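Local coordinates for protein extracellular invertase (Aspergillus kawachii, PDB 5XHA) that probably hydrolyses sucrose and related beta-fructofuranosides to release fructose, as a secreted invertase of glycoside hydrolase family 32, at residues G241-N246 / L290-T295; I270-S275 / I286-W291; W226-N231 / F245-G250; N305-G310 / S396-S401. One frame throughout, in Å; residues are numbered along the deposited sequence.

Overall arrangement
From the N terminus, contact 3 comes first: residues 226-231 leave the last strand of one propeller blade and meet 245-250, closing the short loop that leads into the next blade. Contact 1 starts within that loop, at 241-246, and ends on 290-295, so the spans of contacts 3 and 1 cross. Contact 2, a hairpin between 270-275 and 286-291, lies inside the span of contact 1 and ends on the same strand, sharing Leu290 and Trp291. Only after these does contact 4 open: 305-310, on the next strand of the same sheet, meets 396-401, tying the blade to a hairpin much later in the chain.

Contact 1. Residues G241-N246 / L290-T295; sequences GRWAFN and LWVSGT. With FRU (beta-D-fructofuranose), chain D.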
# COMPACT_ATOMS: atom_id res chain seq x y z
N GLY A 241 32.13 -13.15 8.97
CA GLY A 241 32.00 -11.86 8.31
C GLY A 241 31.51 -10.79 9.26
O GLY A 241 31.96 -10.73 10.41
N ARG A 242 30.60 -9.94 8.77
CA ARG A 242 29.95 -8.94 9.59
C ARG A 242 28.43 -9.02 9.40
O ARG A 242 27.95 -9.49 8.37
CB ARG A 242 30.47 -7.53 9.26
CG ARG A 242 32.00 -7.41 9.16
CD ARG A 242 32.46 -5.95 9.12
NE ARG A 242 32.16 -5.28 10.39
CZ ARG A 242 32.91 -5.35 11.50
NH1 ARG A 242 34.03 -6.05 11.53
NH2 ARG A 242 32.51 -4.73 12.60
N TRP A 243 27.68 -8.58 10.40
CA TRP A 243 26.24 -8.38 10.26
C TRP A 243 25.97 -7.21 9.32
O TRP A 243 24.93 -7.15 8.66
CB TRP A 243 25.58 -8.14 11.62
CG TRP A 243 25.83 -9.22 12.66
CD1 TRP A 243 26.22 -9.03 13.97
CD2 TRP A 243 25.69 -10.64 12.49
NE1 TRP A 243 26.34 -10.25 14.62
CE2 TRP A 243 26.01 -11.25 13.74
CE3 TRP A 243 25.34 -11.46 11.41
CZ2 TRP A 243 25.98 -12.63 13.92
CZ3 TRP A 243 25.30 -12.84 11.60
CH2 TRP A 243 25.62 -13.41 12.85
N ALA A 244 26.91 -6.27 9.27
CA ALA A 244 26.95 -5.23 8.26
C ALA A 244 25.74 -4.29 8.32
O ALA A 244 25.17 -4.06 9.39
CB ALA A 244 27.14 -5.86 6.88
N PHE A 245 25.34 -3.74 7.17
CA PHE A 245 24.41 -2.63 7.16
C PHE A 245 22.99 -3.03 6.81
O PHE A 245 22.07 -2.23 6.95
CB PHE A 245 24.93 -1.59 6.18
CG PHE A 245 26.21 -0.95 6.61
CD1 PHE A 245 26.20 0.20 7.40
CD2 PHE A 245 27.43 -1.48 6.24
CE1 PHE A 245 27.39 0.81 7.79
CE2 PHE A 245 28.62 -0.88 6.63
CZ PHE A 245 28.60 0.27 7.41
N ASN A 246 22.78 -4.27 6.35
CA ASN A 246 21.43 -4.70 5.99
C ASN A 246 21.39 -6.21 5.81
O ASN A 246 22.36 -6.77 5.34
CB ASN A 246 21.00 -4.00 4.68
CG ASN A 246 19.54 -4.22 4.36
OD1 ASN A 246 18.66 -3.85 5.14
ND2 ASN A 246 19.27 -4.83 3.20
N LEU A 290 26.06 -15.81 4.94
CA LEU A 290 26.19 -16.35 6.29
C LEU A 290 25.11 -17.35 6.69
O LEU A 290 23.98 -17.34 6.16
CB LEU A 290 26.18 -15.20 7.30
CG LEU A 290 27.15 -14.04 7.06
CD1 LEU A 290 27.06 -13.03 8.21
CD2 LEU A 290 28.58 -14.51 6.91
N TRP A 291 25.48 -18.24 7.61
CA TRP A 291 24.55 -19.07 8.36
C TRP A 291 24.77 -18.75 9.83
O TRP A 291 25.86 -18.33 10.23
CB TRP A 291 24.75 -20.56 8.09
CG TRP A 291 26.08 -21.16 8.56
CD1 TRP A 291 27.19 -21.41 7.79
CD2 TRP A 291 26.42 -21.60 9.89
NE1 TRP A 291 28.19 -21.96 8.55
CE2 TRP A 291 27.76 -22.09 9.84
CE3 TRP A 291 25.74 -21.61 11.12
CZ2 TRP A 291 28.42 -22.61 10.98
CZ3 TRP A 291 26.40 -22.13 12.26
CH2 TRP A 291 27.73 -22.61 12.17
N VAL A 292 23.72 -18.94 10.62
CA VAL A 292 23.72 -18.62 12.04
C VAL A 292 22.86 -19.64 12.77
O VAL A 292 21.72 -19.92 12.36
CB VAL A 292 23.13 -17.22 12.30
CG1 VAL A 292 23.35 -16.81 13.76
CG2 VAL A 292 23.74 -16.19 11.36
N SER A 293 23.42 -20.20 13.84
CA SER A 293 22.69 -21.07 14.76
C SER A 293 22.26 -20.21 15.93
O SER A 293 22.98 -19.30 16.30
CB SER A 293 23.60 -22.18 15.29
OG SER A 293 22.96 -22.91 16.33
N GLY A 294 21.10 -20.51 16.51
CA GLY A 294 20.64 -19.74 17.64
C GLY A 294 19.57 -20.44 18.44
O GLY A 294 18.93 -21.38 17.96
N THR A 295 19.41 -20.00 19.68
CA THR A 295 18.33 -20.47 20.54
C THR A 295 17.24 -19.43 20.47
O THR A 295 17.50 -18.25 20.18
CB THR A 295 18.77 -20.70 22.02
OG1 THR A 295 19.42 -19.53 22.52
CG2 THR A 295 19.75 -21.88 22.14
C1 FRU D . 22.47 5.66 8.87
C2 FRU D . 23.43 4.54 8.52
C3 FRU D . 23.54 4.46 7.00
C4 FRU D . 22.79 3.20 6.65
C5 FRU D . 22.21 2.62 7.95
C6 FRU D . 22.42 1.10 8.12
O1 FRU D . 21.20 5.44 8.23
O2 FRU D . 24.70 4.76 9.16
O3 FRU D . 24.89 4.43 6.52
O4 FRU D . 21.76 3.55 5.72
O5 FRU D . 22.84 3.33 9.02
O6 FRU D . 21.87 0.60 9.36
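Leu290 and Val292 both reach toward the loop 241-246 and pack on Trp243, joining a blade of the family 32 beta-propeller to the connection that enters it. The loop runs from strand 219-227 of one blade to strand 247-248 of the next; residues 290-295 lie on strand 286-298 in the latter's antiparallel sheet. No hydrogen bond passes between the two segments; methyl groups meet an indole and the loop backbone. At its far end the loop reaches a sugar: Phe245 has a bound fructose at the edge of its ring, with the sugar's C6 4.0 Å from Phe245 CD1, and Trp125 stacks on the same phenyl ring.

Leu290 comes first. Its CG lies anti to the carbonyl carbon (chi1 -52°) and the chain then runs on extended, which carries CD1 onto the loop. CD1 lies 3.7 Å from Arg242 O and 3.8 Å from Trp243 CZ3, meeting the indole at a slant, while CD2 comes within 4.3 Å of Gly241 N. Leu290 thus meets the carbonyl of Arg242, whose CB points away and whose guanidinium NH2 is hydrogen-bonded to Asn231 O.

Two residues on from Leu290, Val292 approaches Trp243 from the opposite direction. The indole, which also meets Trp226 edge-to-face, is thus hemmed in by aliphatic and aromatic groups. Val292 CG2 sits close to the indole plane at its rim, 3.7 Å from Trp243 CH2, and the other methyl, CG1, stands farther off at 4.2 Å from the same carbon.

Contact 2. Residues I270-S275 / I286-W291; sequences IGTEGS and IHDMLW. With NA (sodium ion), chain C; FRU (beta-D-fructofuranose), chain B.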
# COMPACT_ATOMS: atom_id res chain seq x y z
N ILE A 270 21.41 -15.82 5.80
CA ILE A 270 21.20 -14.44 5.39
C ILE A 270 22.33 -14.00 4.49
O ILE A 270 23.45 -14.49 4.61
CB ILE A 270 21.19 -13.44 6.56
CG1 ILE A 270 22.34 -13.73 7.53
CG2 ILE A 270 19.86 -13.45 7.29
CD1 ILE A 270 22.55 -12.63 8.53
N GLY A 271 22.02 -13.06 3.61
CA GLY A 271 23.04 -12.24 3.01
C GLY A 271 23.18 -11.00 3.87
O GLY A 271 22.19 -10.49 4.39
N THR A 272 24.42 -10.52 4.04
CA THR A 272 24.63 -9.20 4.65
C THR A 272 25.31 -8.29 3.64
O THR A 272 26.21 -8.73 2.91
CB THR A 272 25.44 -9.25 5.97
OG1 THR A 272 26.82 -9.51 5.70
CG2 THR A 272 24.90 -10.32 6.87
N GLU A 273 24.84 -7.05 3.58
CA GLU A 273 25.37 -6.02 2.70
C GLU A 273 26.34 -5.14 3.48
O GLU A 273 25.93 -4.39 4.39
CB GLU A 273 24.23 -5.15 2.16
CG GLU A 273 23.19 -5.91 1.37
CD GLU A 273 22.33 -4.98 0.55
OE1 GLU A 273 22.85 -4.42 -0.45
OE2 GLU A 273 21.15 -4.80 0.92
N GLY A 274 27.61 -5.24 3.11
CA GLY A 274 28.69 -4.53 3.77
C GLY A 274 29.31 -3.44 2.91
O GLY A 274 28.99 -3.30 1.72
N SER A 275 30.21 -2.69 3.53
CA SER A 275 30.82 -1.52 2.92
C SER A 275 32.04 -1.11 3.74
O SER A 275 32.06 -1.29 4.96
CB SER A 275 29.81 -0.38 2.93
OG SER A 275 30.37 0.83 2.47
N ILE A 286 30.59 -5.49 -0.14
CA ILE A 286 30.83 -6.83 0.40
C ILE A 286 29.49 -7.57 0.53
O ILE A 286 28.58 -7.12 1.22
CB ILE A 286 31.57 -6.76 1.78
CG1 ILE A 286 32.90 -5.98 1.66
CG2 ILE A 286 31.83 -8.15 2.32
CD1 ILE A 286 33.37 -5.33 2.96
N HIS A 287 29.39 -8.71 -0.15
CA HIS A 287 28.18 -9.53 -0.12
C HIS A 287 28.47 -10.85 0.61
O HIS A 287 28.94 -11.80 -0.01
CB HIS A 287 27.72 -9.81 -1.55
CG HIS A 287 27.12 -8.62 -2.25
ND1 HIS A 287 27.88 -7.62 -2.81
CD2 HIS A 287 25.83 -8.29 -2.50
CE1 HIS A 287 27.09 -6.73 -3.37
NE2 HIS A 287 25.84 -7.10 -3.18
N ASP A 288 28.20 -10.89 1.91
CA ASP A 288 28.51 -12.07 2.75
C ASP A 288 27.33 -13.05 2.83
O ASP A 288 26.20 -12.65 3.11
CB ASP A 288 28.87 -11.67 4.20
CG ASP A 288 30.29 -11.11 4.34
OD1 ASP A 288 31.11 -11.15 3.40
OD2 ASP A 288 30.59 -10.61 5.44
N MET A 289 27.61 -14.34 2.62
CA MET A 289 26.61 -15.38 2.64
C MET A 289 26.77 -16.22 3.90
O MET A 289 27.52 -17.21 3.92
CB MET A 289 26.72 -16.25 1.39
CG MET A 289 25.59 -17.24 1.20
SD MET A 289 23.97 -16.46 1.26
CE MET A 289 23.31 -17.09 2.80
N LEU A 290 26.06 -15.81 4.94
CA LEU A 290 26.19 -16.35 6.29
C LEU A 290 25.11 -17.35 6.69
O LEU A 290 23.98 -17.34 6.16
CB LEU A 290 26.18 -15.20 7.30
CG LEU A 290 27.15 -14.04 7.06
CD1 LEU A 290 27.06 -13.03 8.21
CD2 LEU A 290 28.58 -14.51 6.91
N TRP A 291 25.48 -18.24 7.61
CA TRP A 291 24.55 -19.07 8.36
C TRP A 291 24.77 -18.75 9.83
O TRP A 291 25.86 -18.33 10.23
CB TRP A 291 24.75 -20.56 8.09
CG TRP A 291 26.08 -21.16 8.56
CD1 TRP A 291 27.19 -21.41 7.79
CD2 TRP A 291 26.42 -21.60 9.89
NE1 TRP A 291 28.19 -21.96 8.55
CE2 TRP A 291 27.76 -22.09 9.84
CE3 TRP A 291 25.74 -21.61 11.12
CZ2 TRP A 291 28.42 -22.61 10.98
CZ3 TRP A 291 26.40 -22.13 12.26
CH2 TRP A 291 27.73 -22.61 12.17
NA NA C . 29.95 -13.59 -0.92
C1 FRU B . 19.97 -7.04 -3.88
C2 FRU B . 19.93 -5.55 -4.28
C3 FRU B . 20.37 -4.55 -3.18
C4 FRU B . 19.64 -3.27 -3.57
C5 FRU B . 18.48 -3.73 -4.47
C6 FRU B . 18.55 -3.14 -5.88
O1 FRU B . 18.71 -7.59 -3.45
O2 FRU B . 20.78 -5.36 -5.42
O3 FRU B . 21.79 -4.29 -3.06
O4 FRU B . 19.21 -2.56 -2.41
O5 FRU B . 18.58 -5.15 -4.61
O6 FRU B . 17.34 -2.44 -6.11
O HOH W 1 28.75 -8.08 4.37
O HOH W 2 22.72 -6.99 -2.49
O HOH W 3 31.68 -12.53 0.26
O HOH W 4 30.17 -14.92 1.05
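Strands 270-274 and 286-291 pair as an antiparallel beta hairpin, their axes 4.7 Å apart at closest and their directions differing by 154°. Ile270 with Leu290, Thr272 with Asp288 and Gly274 with Ile286 are the hydrogen-bonded pairs, each joined both ways. The last rung is uneven: Ile286 N stands 3.3 Å from Gly274 O and well above its carbonyl plane. At a non-hydrogen-bonded position, Gly271 CA makes a C-H...O contact of 3.2 Å with Asp288 O.

On the face with Ile270 and Leu290, Thr272 OG1 occupies the crowded position between backbone N and carbonyl carbon (chi1 74°), which sets it 3.3 Å from Asp288 CB. The hydroxyl is hydrogen-bonded to Arg242 O in the entering loop and also accepts a hydrogen bond from a water.

Glu273, His287 and Met289 occupy the other face. Met289 bends back until CE is 3.2 Å from Ile270 O. Glu273 extends to a bound fructose, whose O3 donates to OE1 at 2.8 Å; a water bonded to the fructose O3 also touches Glu273 OE1 and His287 NE2 through weak hydrogen bonds. His287 works at two ends, since its carbonyl O binds the sodium ion at 2.2 Å alongside two waters and the carbonyls of Gly315, Phe316 and Ser318.

With Thr284 OG1 bonded to OE1 and Asn246 ND2 to OE2, the Glu273 carboxylate is probably positioned by the protein to receive the sugar hydroxyl.

Contact 3. Residues W226-N231 / F245-G250; sequences WHEPTN and FNFETG. With FRU (beta-D-fructofuranose), chain E; FRU (beta-D-fructofuranose), chain B; FRU (beta-D-fructofuranose), chain D.
Asn231 and Phe245 bring the two segments nearest, their CA atoms 5.3 Å apart where the chains run in largely opposite directions without a hydrogen bond between them. The Asn231 amide lies flat over the phenyl ring, the planes only 21° apart. Its CG, anti to the backbone N (chi1 -158°), comes to 3.6 Å from Phe245 CE2, while CB makes a CH-pi contact over the same ring. Thr230 adds its methyl, CG2, 3.5 Å from Phe245 CD1, and its hydroxyl makes a weak hydrogen bond to O6 of the fructose beside that ring.

These contacts bridge neighbouring blades of the five-bladed beta-propeller. Deeper in the seam, Phe247 lays its CE2 over one face of Trp226, offset toward the rim and 3.6 Å from Trp226 CZ3; the two rings are oblique, at 34°. Within its own segment Trp226 NE1 also gives Glu228 OE2 a 2.9 Å hydrogen bond, on the anti side but tilted out of the carboxylate plane.

Next to Phe247, Glu248 extends toward two linked fructoses. Its OE2 lies 2.8 Å from O1 of the chain B sugar, the oxygen bonded to C2 of the chain E sugar, and 3.0 Å from O3 of the latter. This placement is consistent with the general acid of family 32 enzymes. Arg170 holds OE2 in a salt bridge and the Tyr319 hydroxyl is hydrogen-bonded to OE1.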
# COMPACT_ATOMS: atom_id res chain seq x y z
N TRP A 226 15.20 -10.97 15.53
CA TRP A 226 16.65 -10.93 15.53
C TRP A 226 17.10 -9.63 14.92
O TRP A 226 16.65 -9.29 13.83
CB TRP A 226 17.23 -12.10 14.72
CG TRP A 226 18.73 -12.10 14.69
CD1 TRP A 226 19.57 -11.75 15.71
CD2 TRP A 226 19.56 -12.48 13.60
NE1 TRP A 226 20.88 -11.87 15.31
CE2 TRP A 226 20.90 -12.32 14.02
CE3 TRP A 226 19.30 -12.96 12.31
CZ2 TRP A 226 21.98 -12.60 13.19
CZ3 TRP A 226 20.38 -13.23 11.48
CH2 TRP A 226 21.71 -13.05 11.93
N HIS A 227 17.95 -8.90 15.63
CA HIS A 227 18.55 -7.68 15.11
C HIS A 227 19.93 -7.49 15.73
O HIS A 227 20.22 -8.05 16.77
CB HIS A 227 17.65 -6.46 15.36
CG HIS A 227 17.36 -6.21 16.81
ND1 HIS A 227 18.10 -5.32 17.56
CD2 HIS A 227 16.44 -6.75 17.64
CE1 HIS A 227 17.64 -5.32 18.80
NE2 HIS A 227 16.63 -6.18 18.88
N GLU A 228 20.77 -6.71 15.06
CA GLU A 228 22.15 -6.50 15.47
C GLU A 228 22.49 -5.05 15.20
O GLU A 228 21.88 -4.43 14.32
CB GLU A 228 23.10 -7.40 14.68
CG GLU A 228 22.92 -8.89 14.89
CD GLU A 228 23.34 -9.38 16.27
OE1 GLU A 228 23.85 -8.58 17.07
OE2 GLU A 228 23.15 -10.58 16.55
N PRO A 229 23.44 -4.48 15.97
CA PRO A 229 23.82 -3.09 15.72
C PRO A 229 24.47 -2.93 14.36
O PRO A 229 25.18 -3.82 13.91
CB PRO A 229 24.84 -2.78 16.82
CG PRO A 229 24.54 -3.76 17.91
CD PRO A 229 24.02 -5.00 17.22
N THR A 230 24.21 -1.80 13.72
CA THR A 230 24.80 -1.49 12.42
C THR A 230 26.27 -1.89 12.34
O THR A 230 27.08 -1.45 13.14
CB THR A 230 24.69 0.01 12.14
OG1 THR A 230 23.34 0.43 12.38
CG2 THR A 230 25.07 0.32 10.73
N ASN A 231 26.59 -2.74 11.37
CA ASN A 231 27.95 -3.13 11.07
C ASN A 231 28.72 -3.74 12.24
O ASN A 231 29.93 -3.67 12.28
CB ASN A 231 28.73 -1.96 10.48
CG ASN A 231 29.94 -2.41 9.66
OD1 ASN A 231 29.94 -3.48 9.03
ND2 ASN A 231 30.97 -1.59 9.66
N PHE A 245 25.34 -3.74 7.17
CA PHE A 245 24.41 -2.63 7.16
C PHE A 245 22.99 -3.03 6.81
O PHE A 245 22.07 -2.23 6.95
CB PHE A 245 24.93 -1.59 6.18
CG PHE A 245 26.21 -0.95 6.61
CD1 PHE A 245 26.20 0.20 7.40
CD2 PHE A 245 27.43 -1.48 6.24
CE1 PHE A 245 27.39 0.81 7.79
CE2 PHE A 245 28.62 -0.88 6.63
CZ PHE A 245 28.60 0.27 7.41
N ASN A 246 22.78 -4.27 6.35
CA ASN A 246 21.43 -4.70 5.99
C ASN A 246 21.39 -6.21 5.81
O ASN A 246 22.36 -6.77 5.34
CB ASN A 246 21.00 -4.00 4.68
CG ASN A 246 19.54 -4.22 4.36
OD1 ASN A 246 18.66 -3.85 5.14
ND2 ASN A 246 19.27 -4.83 3.20
N PHE A 247 20.29 -6.86 6.21
CA PHE A 247 20.09 -8.29 5.97
C PHE A 247 19.20 -8.50 4.75
O PHE A 247 18.20 -7.82 4.58
CB PHE A 247 19.42 -9.01 7.15
CG PHE A 247 20.28 -9.19 8.39
CD1 PHE A 247 21.66 -9.02 8.37
CD2 PHE A 247 19.68 -9.57 9.58
CE1 PHE A 247 22.41 -9.20 9.51
CE2 PHE A 247 20.44 -9.75 10.73
CZ PHE A 247 21.80 -9.56 10.69
N GLU A 248 19.57 -9.47 3.92
CA GLU A 248 18.77 -9.89 2.78
C GLU A 248 18.53 -11.40 2.85
O GLU A 248 19.26 -12.13 3.54
CB GLU A 248 19.46 -9.53 1.46
CG GLU A 248 19.73 -8.04 1.32
CD GLU A 248 20.23 -7.66 -0.04
OE1 GLU A 248 21.37 -8.02 -0.38
OE2 GLU A 248 19.46 -6.99 -0.77
N THR A 249 17.52 -11.85 2.11
CA THR A 249 17.26 -13.27 1.85
C THR A 249 17.27 -14.19 3.06
O THR A 249 17.77 -15.33 2.98
CB THR A 249 18.19 -13.82 0.73
OG1 THR A 249 19.56 -13.85 1.17
CG2 THR A 249 18.06 -12.96 -0.51
N GLY A 250 16.70 -13.72 4.17
CA GLY A 250 16.65 -14.51 5.39
C GLY A 250 15.83 -15.77 5.17
O GLY A 250 14.70 -15.69 4.72
C1 FRU E . 19.77 -9.85 -3.08
C2 FRU E . 18.53 -9.03 -3.55
C3 FRU E . 17.27 -9.45 -2.76
C4 FRU E . 16.16 -9.02 -3.73
C5 FRU E . 16.77 -9.29 -5.10
C6 FRU E . 16.43 -8.23 -6.14
O1 FRU E . 20.75 -10.02 -4.12
O3 FRU E . 17.19 -8.87 -1.46
O4 FRU E . 14.95 -9.75 -3.57
O5 FRU E . 18.19 -9.37 -4.91
O6 FRU E . 17.22 -8.40 -7.33
C1 FRU B . 19.97 -7.04 -3.88
C2 FRU B . 19.93 -5.55 -4.28
C3 FRU B . 20.37 -4.55 -3.18
C4 FRU B . 19.64 -3.27 -3.57
C5 FRU B . 18.48 -3.73 -4.47
C6 FRU B . 18.55 -3.14 -5.88
O1 FRU B . 18.71 -7.59 -3.45
O2 FRU B . 20.78 -5.36 -5.42
O3 FRU B . 21.79 -4.29 -3.06
O4 FRU B . 19.21 -2.56 -2.41
O5 FRU B . 18.58 -5.15 -4.61
O6 FRU B . 17.34 -2.44 -6.11
C1 FRU D . 22.47 5.66 8.87
C2 FRU D . 23.43 4.54 8.52
C3 FRU D . 23.54 4.46 7.00
C4 FRU D . 22.79 3.20 6.65
C5 FRU D . 22.21 2.62 7.95
C6 FRU D . 22.42 1.10 8.12
O1 FRU D . 21.20 5.44 8.23
O2 FRU D . 24.70 4.76 9.16
O3 FRU D . 24.89 4.43 6.52
O4 FRU D . 21.76 3.55 5.72
O5 FRU D . 22.84 3.33 9.02
O6 FRU D . 21.87 0.60 9.36

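Contact 4. Residues N305-G310 / S396-S401; sequences NPNMAG and SWQVVS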
# COMPACT_ATOMS: atom_id res chain seq x y z
N ASN A 305 18.67 -15.95 19.44
CA ASN A 305 19.94 -15.59 20.10
C ASN A 305 21.09 -16.39 19.53
O ASN A 305 21.24 -17.57 19.83
CB ASN A 305 19.80 -15.83 21.61
CG ASN A 305 18.53 -15.17 22.19
OD1 ASN A 305 18.45 -13.95 22.27
ND2 ASN A 305 17.53 -15.98 22.54
N PRO A 306 21.91 -15.77 18.66
CA PRO A 306 22.96 -16.55 18.02
C PRO A 306 23.94 -17.19 19.00
O PRO A 306 24.38 -16.53 19.94
CB PRO A 306 23.68 -15.53 17.14
CG PRO A 306 22.63 -14.53 16.81
CD PRO A 306 21.82 -14.41 18.08
N ASN A 307 24.28 -18.45 18.78
CA ASN A 307 25.32 -19.13 19.56
C ASN A 307 26.51 -19.60 18.71
O ASN A 307 27.52 -20.06 19.25
CB ASN A 307 24.73 -20.29 20.38
CG ASN A 307 23.89 -21.24 19.53
OD1 ASN A 307 24.17 -21.48 18.35
ND2 ASN A 307 22.87 -21.80 20.14
N MET A 308 26.39 -19.49 17.39
CA MET A 308 27.52 -19.67 16.47
C MET A 308 27.10 -19.28 15.05
O MET A 308 25.92 -19.25 14.71
CB MET A 308 28.07 -21.12 16.49
CG MET A 308 27.04 -22.20 16.17
SD MET A 308 27.70 -23.87 16.20
CE MET A 308 26.27 -24.82 15.69
N ALA A 309 28.07 -18.98 14.21
CA ALA A 309 27.77 -18.49 12.87
C ALA A 309 28.97 -18.76 12.01
O ALA A 309 30.07 -18.90 12.52
CB ALA A 309 27.45 -17.00 12.90
N GLY A 310 28.73 -18.85 10.70
CA GLY A 310 29.80 -19.02 9.71
C GLY A 310 29.32 -18.58 8.34
O GLY A 310 28.33 -17.83 8.22
N SER A 396 32.53 -20.54 14.49
CA SER A 396 31.50 -21.23 13.73
C SER A 396 31.25 -22.65 14.20
O SER A 396 30.73 -23.48 13.46
CB SER A 396 31.83 -21.21 12.23
OG SER A 396 33.21 -21.29 12.02
N TRP A 397 31.58 -22.89 15.47
CA TRP A 397 31.34 -24.17 16.13
C TRP A 397 31.18 -23.92 17.64
O TRP A 397 31.50 -22.84 18.13
CB TRP A 397 32.51 -25.12 15.85
CG TRP A 397 33.80 -24.61 16.39
CD1 TRP A 397 34.27 -24.78 17.68
CD2 TRP A 397 34.79 -23.83 15.70
NE1 TRP A 397 35.49 -24.16 17.81
CE2 TRP A 397 35.83 -23.57 16.62
CE3 TRP A 397 34.91 -23.34 14.39
CZ2 TRP A 397 36.97 -22.83 16.28
CZ3 TRP A 397 36.04 -22.60 14.06
CH2 TRP A 397 37.05 -22.36 15.00
N GLN A 398 30.65 -24.90 18.36
CA GLN A 398 30.61 -24.81 19.82
C GLN A 398 30.76 -26.20 20.46
O GLN A 398 30.36 -27.21 19.87
CB GLN A 398 29.31 -24.14 20.29
CG GLN A 398 28.08 -24.95 19.99
CD GLN A 398 26.79 -24.23 20.31
OE1 GLN A 398 26.76 -23.27 21.08
NE2 GLN A 398 25.70 -24.69 19.71
N VAL A 399 31.35 -26.24 21.66
CA VAL A 399 31.51 -27.48 22.41
C VAL A 399 30.15 -27.89 22.91
O VAL A 399 29.44 -27.08 23.48
CB VAL A 399 32.48 -27.31 23.61
CG1 VAL A 399 32.53 -28.59 24.44
CG2 VAL A 399 33.88 -26.94 23.14
N VAL A 400 29.74 -29.12 22.66
CA VAL A 400 28.46 -29.59 23.17
C VAL A 400 28.61 -30.62 24.30
O VAL A 400 27.64 -30.88 25.00
CB VAL A 400 27.56 -30.19 22.07
CG1 VAL A 400 26.99 -29.07 21.20
CG2 VAL A 400 28.30 -31.24 21.25
N SER A 401 29.81 -31.21 24.45
CA SER A 401 30.11 -32.12 25.56
C SER A 401 31.62 -32.26 25.80
O SER A 401 32.44 -31.81 24.99
CB SER A 401 29.49 -33.50 25.33
OG SER A 401 30.18 -34.19 24.32
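Met308 pushes its thioether against the backbone of Trp397 and Gln398. Its CG is placed between the backbone N and the carbonyl carbon (chi1 56°), and from there the side chain runs straight out, fully extended, toward the other segment. SD therefore arrives alongside the main chain, 3.7 Å from Trp397 CA and 3.8 Å from Gln398 N.

Gln398 answers with a similar conformation: a first torsion of 66° followed by an extended chain that crosses Met308 at about a right angle. Its CG rests 4.0 Å from Met308 SD, and OE1 comes 3.7 Å from Asn307 CB. Gln398 NE2 is hydrogen-bonded to Gln412 OE1 on strand 408-418.

The corner at Asn307 is a classic beta bulge, in which Asn307 and Met308 both face Ser293 of the neighbouring strand 286-298. Strand 302-311, bent there, belongs to a blade of the beta-propeller; segment 396-401 enters strand 398-403, which pairs with 408-418 and through it is joined to the sheet of strand 366-385.

Beyond the bulge, the contact passes to Ser396, whose CB lies 3.9 Å from Gly310 CA; its still closer approach to Ala309 O is doubtful. Trp397 points its CB away from this seam, and its indole NE1 is hydrogen-bonded to Ala390 O, while Ser396 O is bonded to Thr413 OG1.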